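Side-chain contacts in tailspike protein (Acinetobacter phage vB_ApiP_P1, PDB 6E1R), which probably binds and degrades the capsular polysaccharide of its Acinetobacter host as the trimeric tailspike of the phage: residues A[358-363]-A[369-374]; A[348-351]-A[355-358]; A[256-259]-A[265-268]. All blocks are in the same frame, centred on the assembly; numbering follows the deposited sequence.

Contact 1 (A[358-363]-A[369-374]); sequences YIFEGC and SAVVES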
ATOM      1  N   TYR A 358      -9.288  -0.237  14.237  1.00 32.91           N
ATOM      2  CA  TYR A 358      -8.870  -1.312  13.349  1.00 34.06           C
ATOM      3  C   TYR A 358      -9.596  -1.220  12.016  1.00 36.28           C
ATOM      4  O   TYR A 358     -10.779  -0.875  11.961  1.00 41.87           O
ATOM      5  CB  TYR A 358      -9.123  -2.683  13.989  1.00 28.32           C
ATOM      6  CG  TYR A 358      -8.246  -2.955  15.189  1.00 35.81           C
ATOM      7  CD1 TYR A 358      -8.591  -2.485  16.449  1.00 38.58           C
ATOM      8  CD2 TYR A 358      -7.066  -3.675  15.058  1.00 32.74           C
ATOM      9  CE1 TYR A 358      -7.788  -2.730  17.547  1.00 35.61           C
ATOM     10  CE2 TYR A 358      -6.258  -3.924  16.150  1.00 33.06           C
ATOM     11  CZ  TYR A 358      -6.623  -3.451  17.391  1.00 33.40           C
ATOM     12  OH  TYR A 358      -5.818  -3.698  18.480  1.00 34.37           O
ATOM     13  N   ILE A 359      -8.871  -1.530  10.945  1.00 40.69           N
ATOM     14  CA  ILE A 359      -9.437  -1.664   9.610  1.00 41.06           C
ATOM     15  C   ILE A 359      -9.065  -3.044   9.087  1.00 39.16           C
ATOM     16  O   ILE A 359      -7.878  -3.386   9.015  1.00 36.73           O
ATOM     17  CB  ILE A 359      -8.943  -0.563   8.659  1.00 39.06           C
ATOM     18  CG1 ILE A 359      -9.592   0.777   9.013  1.00 36.75           C
ATOM     19  CG2 ILE A 359      -9.239  -0.934   7.213  1.00 35.87           C
ATOM     20  CD1 ILE A 359      -9.180   1.915   8.103  1.00 35.84           C
ATOM     21  N   PHE A 360     -10.074  -3.830   8.731  1.00 35.84           N
ATOM     22  CA  PHE A 360      -9.892  -5.132   8.097  1.00 36.44           C
ATOM     23  C   PHE A 360     -10.456  -5.010   6.688  1.00 43.27           C
ATOM     24  O   PHE A 360     -11.674  -5.010   6.493  1.00 48.02           O
ATOM     25  CB  PHE A 360     -10.576  -6.240   8.893  1.00 34.49           C
ATOM     26  CG  PHE A 360      -9.921  -6.532  10.213  1.00 38.23           C
ATOM     27  CD1 PHE A 360     -10.202  -5.763  11.331  1.00 38.74           C
ATOM     28  CD2 PHE A 360      -9.029  -7.586  10.337  1.00 37.68           C
ATOM     29  CE1 PHE A 360      -9.599  -6.033  12.546  1.00 36.18           C
ATOM     30  CE2 PHE A 360      -8.424  -7.863  11.550  1.00 36.26           C
ATOM     31  CZ  PHE A 360      -8.710  -7.085  12.655  1.00 35.64           C
ATOM     32  N   GLU A 361      -9.563  -4.903   5.709  1.00 42.37           N
ATOM     33  CA  GLU A 361      -9.924  -4.611   4.325  1.00 36.90           C
ATOM     34  C   GLU A 361      -9.597  -5.827   3.466  1.00 34.76           C
ATOM     35  O   GLU A 361      -8.433  -6.074   3.139  1.00 39.61           O
ATOM     36  CB  GLU A 361      -9.190  -3.366   3.843  1.00 36.98           C
ATOM     37  CG  GLU A 361      -9.657  -2.829   2.508  1.00 43.06           C
ATOM     38  CD  GLU A 361      -8.848  -1.627   2.070  1.00 50.71           C
ATOM     39  OE1 GLU A 361      -9.114  -0.513   2.569  1.00 54.77           O
ATOM     40  OE2 GLU A 361      -7.932  -1.799   1.242  1.00 52.25           O
ATOM     41  N   GLY A 362     -10.630  -6.583   3.102  1.00 29.17           N
ATOM     42  CA  GLY A 362     -10.463  -7.708   2.207  1.00 29.54           C
ATOM     43  C   GLY A 362      -9.716  -8.891   2.779  1.00 41.99           C
ATOM     44  O   GLY A 362      -9.216  -9.717   2.012  1.00 47.43           O
ATOM     45  N   CYS A 363      -9.636  -9.012   4.101  1.00 43.30           N
ATOM     46  CA  CYS A 363      -8.932 -10.135   4.702  1.00 36.01           C
ATOM     47  C   CYS A 363      -9.682 -11.442   4.448  1.00 36.59           C
ATOM     48  O   CYS A 363     -10.892 -11.463   4.207  1.00 41.84           O
ATOM     49  CB  CYS A 363      -8.744  -9.910   6.201  1.00 34.04           C
ATOM     50  SG  CYS A 363      -7.725  -8.470   6.603  1.00 30.92           S
ATOM     51  N   SER A 369     -10.628 -17.406  17.000  1.00 32.99           N
ATOM     52  CA  SER A 369     -10.480 -16.346  17.985  1.00 39.65           C
ATOM     53  C   SER A 369     -11.486 -15.246  17.680  1.00 37.62           C
ATOM     54  O   SER A 369     -12.276 -15.339  16.736  1.00 36.50           O
ATOM     55  CB  SER A 369      -9.054 -15.791  17.976  1.00 40.36           C
ATOM     56  OG  SER A 369      -8.789 -15.103  16.765  1.00 31.82           O
ATOM     57  N   ALA A 370     -11.450 -14.192  18.488  1.00 34.99           N
ATOM     58  CA  ALA A 370     -12.210 -12.990  18.198  1.00 35.62           C
ATOM     59  C   ALA A 370     -11.411 -12.091  17.261  1.00 36.02           C
ATOM     60  O   ALA A 370     -10.231 -12.322  16.989  1.00 39.08           O
ATOM     61  CB  ALA A 370     -12.567 -12.251  19.488  1.00 39.00           C
ATOM     62  N   VAL A 371     -12.070 -11.048  16.759  1.00 35.92           N
ATOM     63  CA  VAL A 371     -11.395 -10.119  15.859  1.00 35.93           C
ATOM     64  C   VAL A 371     -10.589  -9.097  16.648  1.00 39.76           C
ATOM     65  O   VAL A 371      -9.401  -8.883  16.381  1.00 41.44           O
ATOM     66  CB  VAL A 371     -12.418  -9.443  14.929  1.00 32.15           C
ATOM     67  CG1 VAL A 371     -11.735  -8.399  14.064  1.00 30.77           C
ATOM     68  CG2 VAL A 371     -13.112 -10.486  14.066  1.00 29.75           C
ATOM     69  N   VAL A 372     -11.216  -8.453  17.634  1.00 39.07           N
ATOM     70  CA  VAL A 372     -10.545  -7.481  18.488  1.00 37.42           C
ATOM     71  C   VAL A 372     -10.998  -7.694  19.926  1.00 39.12           C
ATOM     72  O   VAL A 372     -12.006  -8.350  20.197  1.00 39.23           O
ATOM     73  CB  VAL A 372     -10.819  -6.020  18.059  1.00 33.84           C
ATOM     74  CG1 VAL A 372     -10.202  -5.732  16.698  1.00 34.39           C
ATOM     75  CG2 VAL A 372     -12.313  -5.743  18.043  1.00 34.69           C
ATOM     76  N   GLU A 373     -10.231  -7.124  20.853  1.00 37.92           N
ATOM     77  CA  GLU A 373     -10.574  -7.123  22.269  1.00 39.40           C
ATOM     78  C   GLU A 373     -10.207  -5.772  22.859  1.00 39.13           C
ATOM     79  O   GLU A 373      -9.061  -5.333  22.739  1.00 43.64           O
ATOM     80  CB  GLU A 373      -9.856  -8.242  23.031  1.00 41.41           C
ATOM     81  CG  GLU A 373     -10.182  -8.263  24.518  1.00 45.17           C
ATOM     82  CD  GLU A 373      -9.468  -9.372  25.265  1.00 43.86           C
ATOM     83  OE1 GLU A 373      -9.239 -10.445  24.669  1.00 42.87           O
ATOM     84  OE2 GLU A 373      -9.135  -9.169  26.452  1.00 42.43           O
ATOM     85  N   SER A 374     -11.178  -5.121  23.494  1.00 40.43           N
ATOM     86  CA  SER A 374     -10.944  -3.797  24.046  1.00 38.04           C
ATOM     87  C   SER A 374     -10.100  -3.890  25.315  1.00 34.89           C
ATOM     88  O   SER A 374      -9.785  -4.975  25.813  1.00 33.72           O
ATOM     89  CB  SER A 374     -12.270  -3.100  24.344  1.00 40.08           C
ATOM     90  OG  SER A 374     -12.949  -3.738  25.412  1.00 38.44           O
TER
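Tyr-358 OH donates to Asn-350 OD1 and accepts from a water, and the ring behind it turns one face to Val-372. The chain is the tailspike without its N-terminal portion, and the contact lies in the parallel beta-helix of that part. Strand 357-361 forms one wall; Val-371 and Val-372 come from a corner and the strand that follows it on another wall. Val-372 CG1 sits over the Tyr-358 ring as a CH-pi contact, 3.8 Å from the ring centroid and 17° off the normal. Its nearest ring atom is Tyr-358 CD1, at 3.6 Å. The same methyl also meets the edge of the Phe-360 ring, close to the ring plane, with Val-372 CG1 4.2 Å from Phe-360 CE1. One methyl thus serves two aromatic rings. CG1 stands anti to the carbonyl carbon of Val-372 (chi1 -66°), which brings it over the Tyr-358 ring. Phe-360 has a second partner in Val-371, at the point where the chain turns. Side chains alternate along strand 357-361. Tyr-358 and Phe-360 point inward, and Phe-360 stacks on Phe-334 of the preceding strand in the wall. Ile-359 and Glu-361 lie on the other side of the strand and meet other subunits: Ile-359 packs on Ile-389 of the third subunit, and Glu-361 makes a salt bridge with Lys-333 of the second subunit. The contact itself is wholly apolar and all four touching residues are buried. Val-371 CG1 completes it over a face of Phe-360, 3.9 Å from the ring centroid, with Phe-360 CE1 its nearest atom at 3.5 Å.

Contact 2 (A[348-351]-A[355-358]); sequences GKNT and YPKY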
ATOM      1  N   GLY A 348      -6.466  -8.219  17.422  1.00 29.94           N
ATOM      2  CA  GLY A 348      -5.992  -6.989  18.021  1.00 30.54           C
ATOM      3  C   GLY A 348      -6.367  -6.880  19.484  1.00 34.87           C
ATOM      4  O   GLY A 348      -7.551  -6.934  19.831  1.00 40.54           O
ATOM      5  N   LYS A 349      -5.372  -6.724  20.351  1.00 33.86           N
ATOM      6  CA  LYS A 349      -5.593  -6.559  21.782  1.00 37.07           C
ATOM      7  C   LYS A 349      -5.209  -5.141  22.175  1.00 36.30           C
ATOM      8  O   LYS A 349      -4.074  -4.713  21.940  1.00 34.81           O
ATOM      9  CB  LYS A 349      -4.787  -7.575  22.590  1.00 31.80           C
ATOM     10  CG  LYS A 349      -4.794  -7.315  24.090  1.00 32.43           C
ATOM     11  CD  LYS A 349      -6.207  -7.305  24.657  1.00 40.27           C
ATOM     12  CE  LYS A 349      -6.202  -6.945  26.136  1.00 42.02           C
ATOM     13  NZ  LYS A 349      -7.576  -6.845  26.704  1.00 33.19           N
ATOM     14  N   ASN A 350      -6.150  -4.424  22.778  1.00 31.21           N
ATOM     15  CA  ASN A 350      -5.931  -3.062  23.231  1.00 37.27           C
ATOM     16  C   ASN A 350      -5.787  -3.041  24.745  1.00 39.05           C
ATOM     17  O   ASN A 350      -6.523  -3.730  25.457  1.00 39.19           O
ATOM     18  CB  ASN A 350      -7.092  -2.155  22.816  1.00 38.17           C
ATOM     19  CG  ASN A 350      -7.122  -1.891  21.328  1.00 38.48           C
ATOM     20  OD1 ASN A 350      -6.419  -2.543  20.556  1.00 42.27           O
ATOM     21  ND2 ASN A 350      -7.945  -0.932  20.914  1.00 32.31           N
ATOM     22  N   THR A 351      -4.816  -2.269  25.230  1.00 41.71           N
ATOM     23  CA  THR A 351      -4.692  -1.986  26.652  1.00 37.19           C
ATOM     24  C   THR A 351      -5.097  -0.564  27.000  1.00 37.14           C
ATOM     25  O   THR A 351      -5.263  -0.257  28.187  1.00 38.58           O
ATOM     26  CB  THR A 351      -3.260  -2.253  27.133  1.00 36.52           C
ATOM     27  OG1 THR A 351      -2.342  -1.436  26.394  1.00 39.97           O
ATOM     28  CG2 THR A 351      -2.914  -3.719  26.932  1.00 33.85           C
ATOM     29  N   TYR A 355      -8.439   3.380  21.708  1.00 43.78           N
ATOM     30  CA  TYR A 355      -7.393   3.293  20.703  1.00 40.11           C
ATOM     31  C   TYR A 355      -6.556   2.032  20.892  1.00 47.38           C
ATOM     32  O   TYR A 355      -6.354   1.581  22.025  1.00 53.53           O
ATOM     33  CB  TYR A 355      -6.486   4.527  20.761  1.00 35.98           C
ATOM     34  CG  TYR A 355      -7.261   5.818  20.820  1.00 42.06           C
ATOM     35  CD1 TYR A 355      -8.066   6.215  19.761  1.00 45.63           C
ATOM     36  CD2 TYR A 355      -7.202   6.636  21.942  1.00 48.38           C
ATOM     37  CE1 TYR A 355      -8.785   7.394  19.812  1.00 53.18           C
ATOM     38  CE2 TYR A 355      -7.918   7.816  22.002  1.00 54.55           C
ATOM     39  CZ  TYR A 355      -8.708   8.190  20.934  1.00 55.64           C
ATOM     40  OH  TYR A 355      -9.421   9.365  20.988  1.00 56.20           O
ATOM     41  N   PRO A 356      -6.055   1.431  19.797  1.00 45.37           N
ATOM     42  CA  PRO A 356      -6.238   1.870  18.407  1.00 40.67           C
ATOM     43  C   PRO A 356      -7.548   1.418  17.766  1.00 37.62           C
ATOM     44  O   PRO A 356      -8.203   0.501  18.262  1.00 34.87           O
ATOM     45  CB  PRO A 356      -5.056   1.219  17.687  1.00 36.14           C
ATOM     46  CG  PRO A 356      -4.811  -0.027  18.453  1.00 33.45           C
ATOM     47  CD  PRO A 356      -5.081   0.329  19.892  1.00 38.37           C
ATOM     48  N   LYS A 357      -7.915   2.066  16.665  1.00 31.54           N
ATOM     49  CA  LYS A 357      -8.980   1.576  15.807  1.00 32.16           C
ATOM     50  C   LYS A 357      -8.408   0.585  14.800  1.00 36.83           C
ATOM     51  O   LYS A 357      -7.205   0.562  14.530  1.00 45.34           O
ATOM     52  CB  LYS A 357      -9.674   2.728  15.078  1.00 32.64           C
ATOM     53  CG  LYS A 357     -10.149   3.854  15.985  1.00 33.86           C
ATOM     54  CD  LYS A 357     -11.131   3.353  17.029  1.00 37.62           C
ATOM     55  CE  LYS A 357     -11.706   4.503  17.842  1.00 35.17           C
ATOM     56  NZ  LYS A 357     -12.539   4.016  18.977  1.00 31.48           N
ATOM     57  N   TYR A 358      -9.288  -0.237  14.237  1.00 32.91           N
ATOM     58  CA  TYR A 358      -8.870  -1.312  13.349  1.00 34.06           C
ATOM     59  C   TYR A 358      -9.596  -1.220  12.016  1.00 36.28           C
ATOM     60  O   TYR A 358     -10.779  -0.875  11.961  1.00 41.87           O
ATOM     61  CB  TYR A 358      -9.123  -2.683  13.989  1.00 28.32           C
ATOM     62  CG  TYR A 358      -8.246  -2.955  15.189  1.00 35.81           C
ATOM     63  CD1 TYR A 358      -8.591  -2.485  16.449  1.00 38.58           C
ATOM     64  CD2 TYR A 358      -7.066  -3.675  15.058  1.00 32.74           C
ATOM     65  CE1 TYR A 358      -7.788  -2.730  17.547  1.00 35.61           C
ATOM     66  CE2 TYR A 358      -6.258  -3.924  16.150  1.00 33.06           C
ATOM     67  CZ  TYR A 358      -6.623  -3.451  17.391  1.00 33.40           C
ATOM     68  OH  TYR A 358      -5.818  -3.698  18.480  1.00 34.37           O
TER
HETATM   69  O   HOH W   1      -3.556  -3.318  19.676  1.00 39.59           O
HETATM   70  O   HOH W   2      -4.337  -0.010  23.175  1.00 34.47           O
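The carboxamide of Asn-350 bonds at both ends to segment 355-358. CG is anti to the carbonyl carbon of Asn-350 (chi1 -71°), which carries the amide across to that segment. Asn-350 ND2 donates to Pro-356 O at 3.0 Å, with an N-H...O angle of 157°. The acceptor lies nearly in the amide plane, and the donor meets a lone pair of the Pro-356 carbonyl. At the other end Tyr-358 OH donates to Asn-350 OD1; the modelled 2.5 Å is very short and doubtful at this resolution. The two bonds should fix the rotation of the amide. It approaches the edge of the Tyr-358 ring, and the two planes are 23° apart. A water donates to Tyr-358 OH and to Lys-349 O. Pro-356 CD lies 3.2 Å from Asn-350 OD1, after a cis peptide bond. Gly-348 has no side chain, and the end of the Tyr-358 ring packs on its bare CA, 3.3 Å from Tyr-358 OH. Lys-349 points away and makes a salt bridge with Glu-373. The segments flank a short loop between strands 346-350 and 357-361. A buried asparagine here ties together the two sides of a turn between walls of a parallel beta-helix.

Contact 3 (A[256-259]-A[265-268]); sequences CIFR and CMIE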
ATOM      1  N   CYS A 256       9.300 -10.060   4.256  1.00 28.44           N
ATOM      2  CA  CYS A 256      10.032 -10.768   5.292  1.00 29.71           C
ATOM      3  C   CYS A 256       9.184 -11.897   5.867  1.00 34.58           C
ATOM      4  O   CYS A 256       7.955 -11.906   5.760  1.00 39.70           O
ATOM      5  CB  CYS A 256      10.465  -9.809   6.399  1.00 31.58           C
ATOM      6  SG  CYS A 256      11.633  -8.552   5.846  1.00 41.98           S
ATOM      7  N   ILE A 257       9.860 -12.860   6.490  1.00 35.71           N
ATOM      8  CA  ILE A 257       9.218 -14.059   7.015  1.00 35.31           C
ATOM      9  C   ILE A 257       9.572 -14.197   8.489  1.00 38.15           C
ATOM     10  O   ILE A 257      10.746 -14.094   8.862  1.00 38.86           O
ATOM     11  CB  ILE A 257       9.635 -15.321   6.237  1.00 32.25           C
ATOM     12  CG1 ILE A 257       9.281 -15.176   4.756  1.00 30.24           C
ATOM     13  CG2 ILE A 257       8.965 -16.551   6.823  1.00 29.69           C
ATOM     14  CD1 ILE A 257       9.941 -16.206   3.867  1.00 31.23           C
ATOM     15  N   PHE A 258       8.558 -14.438   9.320  1.00 32.12           N
ATOM     16  CA  PHE A 258       8.729 -14.626  10.758  1.00 30.71           C
ATOM     17  C   PHE A 258       8.074 -15.945  11.144  1.00 33.61           C
ATOM     18  O   PHE A 258       6.844 -16.040  11.180  1.00 35.97           O
ATOM     19  CB  PHE A 258       8.117 -13.468  11.545  1.00 26.10           C
ATOM     20  CG  PHE A 258       8.678 -12.120  11.187  1.00 27.87           C
ATOM     21  CD1 PHE A 258       8.187 -11.414  10.100  1.00 28.41           C
ATOM     22  CD2 PHE A 258       9.687 -11.551  11.947  1.00 26.99           C
ATOM     23  CE1 PHE A 258       8.699 -10.172   9.771  1.00 29.27           C
ATOM     24  CE2 PHE A 258      10.203 -10.309  11.624  1.00 27.29           C
ATOM     25  CZ  PHE A 258       9.708  -9.619  10.535  1.00 24.88           C
ATOM     26  N   ARG A 259       8.891 -16.962  11.425  1.00 40.97           N
ATOM     27  CA  ARG A 259       8.406 -18.297  11.747  1.00 40.81           C
ATOM     28  C   ARG A 259       9.021 -18.793  13.049  1.00 47.32           C
ATOM     29  O   ARG A 259      10.148 -18.435  13.400  1.00 44.00           O
ATOM     30  CB  ARG A 259       8.717 -19.314  10.636  1.00 39.03           C
ATOM     31  CG  ARG A 259       7.946 -19.119   9.349  1.00 37.09           C
ATOM     32  CD  ARG A 259       8.163 -20.322   8.447  1.00 40.69           C
ATOM     33  NE  ARG A 259       7.385 -20.244   7.216  1.00 47.77           N
ATOM     34  CZ  ARG A 259       7.889 -19.918   6.033  1.00 56.92           C
ATOM     35  NH1 ARG A 259       9.183 -19.654   5.907  1.00 60.30           N
ATOM     36  NH2 ARG A 259       7.101 -19.871   4.969  1.00 60.76           N
ATOM     37  N   CYS A 265       6.882 -12.504  22.551  1.00 39.22           N
ATOM     38  CA  CYS A 265       6.455 -11.943  21.281  1.00 37.75           C
ATOM     39  C   CYS A 265       7.569 -12.122  20.260  1.00 39.40           C
ATOM     40  O   CYS A 265       8.696 -12.493  20.595  1.00 42.10           O
ATOM     41  CB  CYS A 265       6.064 -10.467  21.419  1.00 35.04           C
ATOM     42  SG  CYS A 265       7.341  -9.419  22.136  1.00 38.85           S
HETATM   43  N   MSE A 266       7.234 -11.862  19.002  1.00 35.46           N
HETATM   44  CA  MSE A 266       8.190 -11.998  17.912  1.00 38.11           C
HETATM   45  C   MSE A 266       8.891 -10.670  17.651  1.00 38.24           C
HETATM   46  O   MSE A 266      10.111 -10.616  17.507  1.00 39.48           O
HETATM   47  CB  MSE A 266       7.488 -12.491  16.645  1.00 40.46           C
HETATM   48  CG  MSE A 266       8.426 -12.964  15.547  1.00 52.46           C
HETATM   49 SE   MSE A 266       9.578 -14.435  16.119  1.00 63.94          SE
HETATM   50  CE  MSE A 266       9.914 -15.241  14.376  1.00 63.95           C
ATOM     51  N   ILE A 267       8.105  -9.598  17.599  1.00 37.09           N
ATOM     52  CA  ILE A 267       8.606  -8.250  17.368  1.00 35.39           C
ATOM     53  C   ILE A 267       8.174  -7.374  18.534  1.00 40.35           C
ATOM     54  O   ILE A 267       7.024  -7.445  18.981  1.00 46.24           O
ATOM     55  CB  ILE A 267       8.098  -7.678  16.028  1.00 28.84           C
ATOM     56  CG1 ILE A 267       8.441  -8.630  14.881  1.00 28.77           C
ATOM     57  CG2 ILE A 267       8.694  -6.302  15.772  1.00 24.61           C
ATOM     58  CD1 ILE A 267       7.870  -8.212  13.546  1.00 29.88           C
ATOM     59  N   GLU A 268       9.097  -6.550  19.029  1.00 43.31           N
ATOM     60  CA  GLU A 268       8.832  -5.717  20.192  1.00 40.29           C
ATOM     61  C   GLU A 268       9.609  -4.414  20.082  1.00 39.88           C
ATOM     62  O   GLU A 268      10.791  -4.416  19.728  1.00 45.68           O
ATOM     63  CB  GLU A 268       9.212  -6.438  21.491  1.00 40.51           C
ATOM     64  CG  GLU A 268       9.013  -5.605  22.747  1.00 43.97           C
ATOM     65  CD  GLU A 268       9.380  -6.355  24.013  1.00 52.17           C
ATOM     66  OE1 GLU A 268      10.106  -7.367  23.916  1.00 55.35           O
ATOM     67  OE2 GLU A 268       8.944  -5.933  25.104  1.00 56.16           O
TER
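Phe-258 and Met-266, a selenomethionine, face each other across 7.6 Å between CA atoms, between strand 257-259 and the start of strand 267-270. Met-266 enters just before its strand, and its side chain is bent at chi2 (59°). Its CG comes near Phe-258 CB and CD2, and the chain beyond SE carries the CE methyl back to the main chain of segment 256-259. CE is 3.8 Å from Phe-258 CB and packs on the backbone carbonyl of Arg-259. Ile-267 takes a face of the Phe-258 ring. Its CD1 makes a CH-pi contact 4.0 Å from the ring centroid, 25° off the normal, and is 3.7 Å from Phe-258 CE2. The two side chains run at about a right angle. All the cross-contacts are apolar or methyl-to-backbone packing. Arg-259 points away from the other segment, and its NH2 makes a salt bridge with Glu-284. In the beta-helix core, Phe-258 stacks on Phe-222 of the preceding strand in its wall and touches Leu-283 of strand 281-284. Met-266 rests on Ala-236 of strand 235-239, and Ile-267 on Trp-276 and Phe-278 of strand 273-278.

Contacts 1 and 2 adjoin, with centres 9 Å apart, and share Tyr-358: its ring belongs to the core in contact 1, its hydroxyl to the turn in contact 2. They also join where strands 372-373 and 346-350 lie side by side, by a salt bridge of Glu-373 OE2 to Lys-349 NZ at 2.8 Å. Contact 3 closes earlier in the chain. Its centre is about 19 Å from each of the others, and its nearest atoms are about 13 Å from contact 1 and 11 Å from contact 2. It resembles contact 1: an inward phenylalanine has an aliphatic methyl over one ring face, from corner residue Val-371 in contact 1 but from Ile-267 of strand 267-270 in contact 3. Asn-391 and Asn-286 ND2 bond the respective phenylalanine carbonyls.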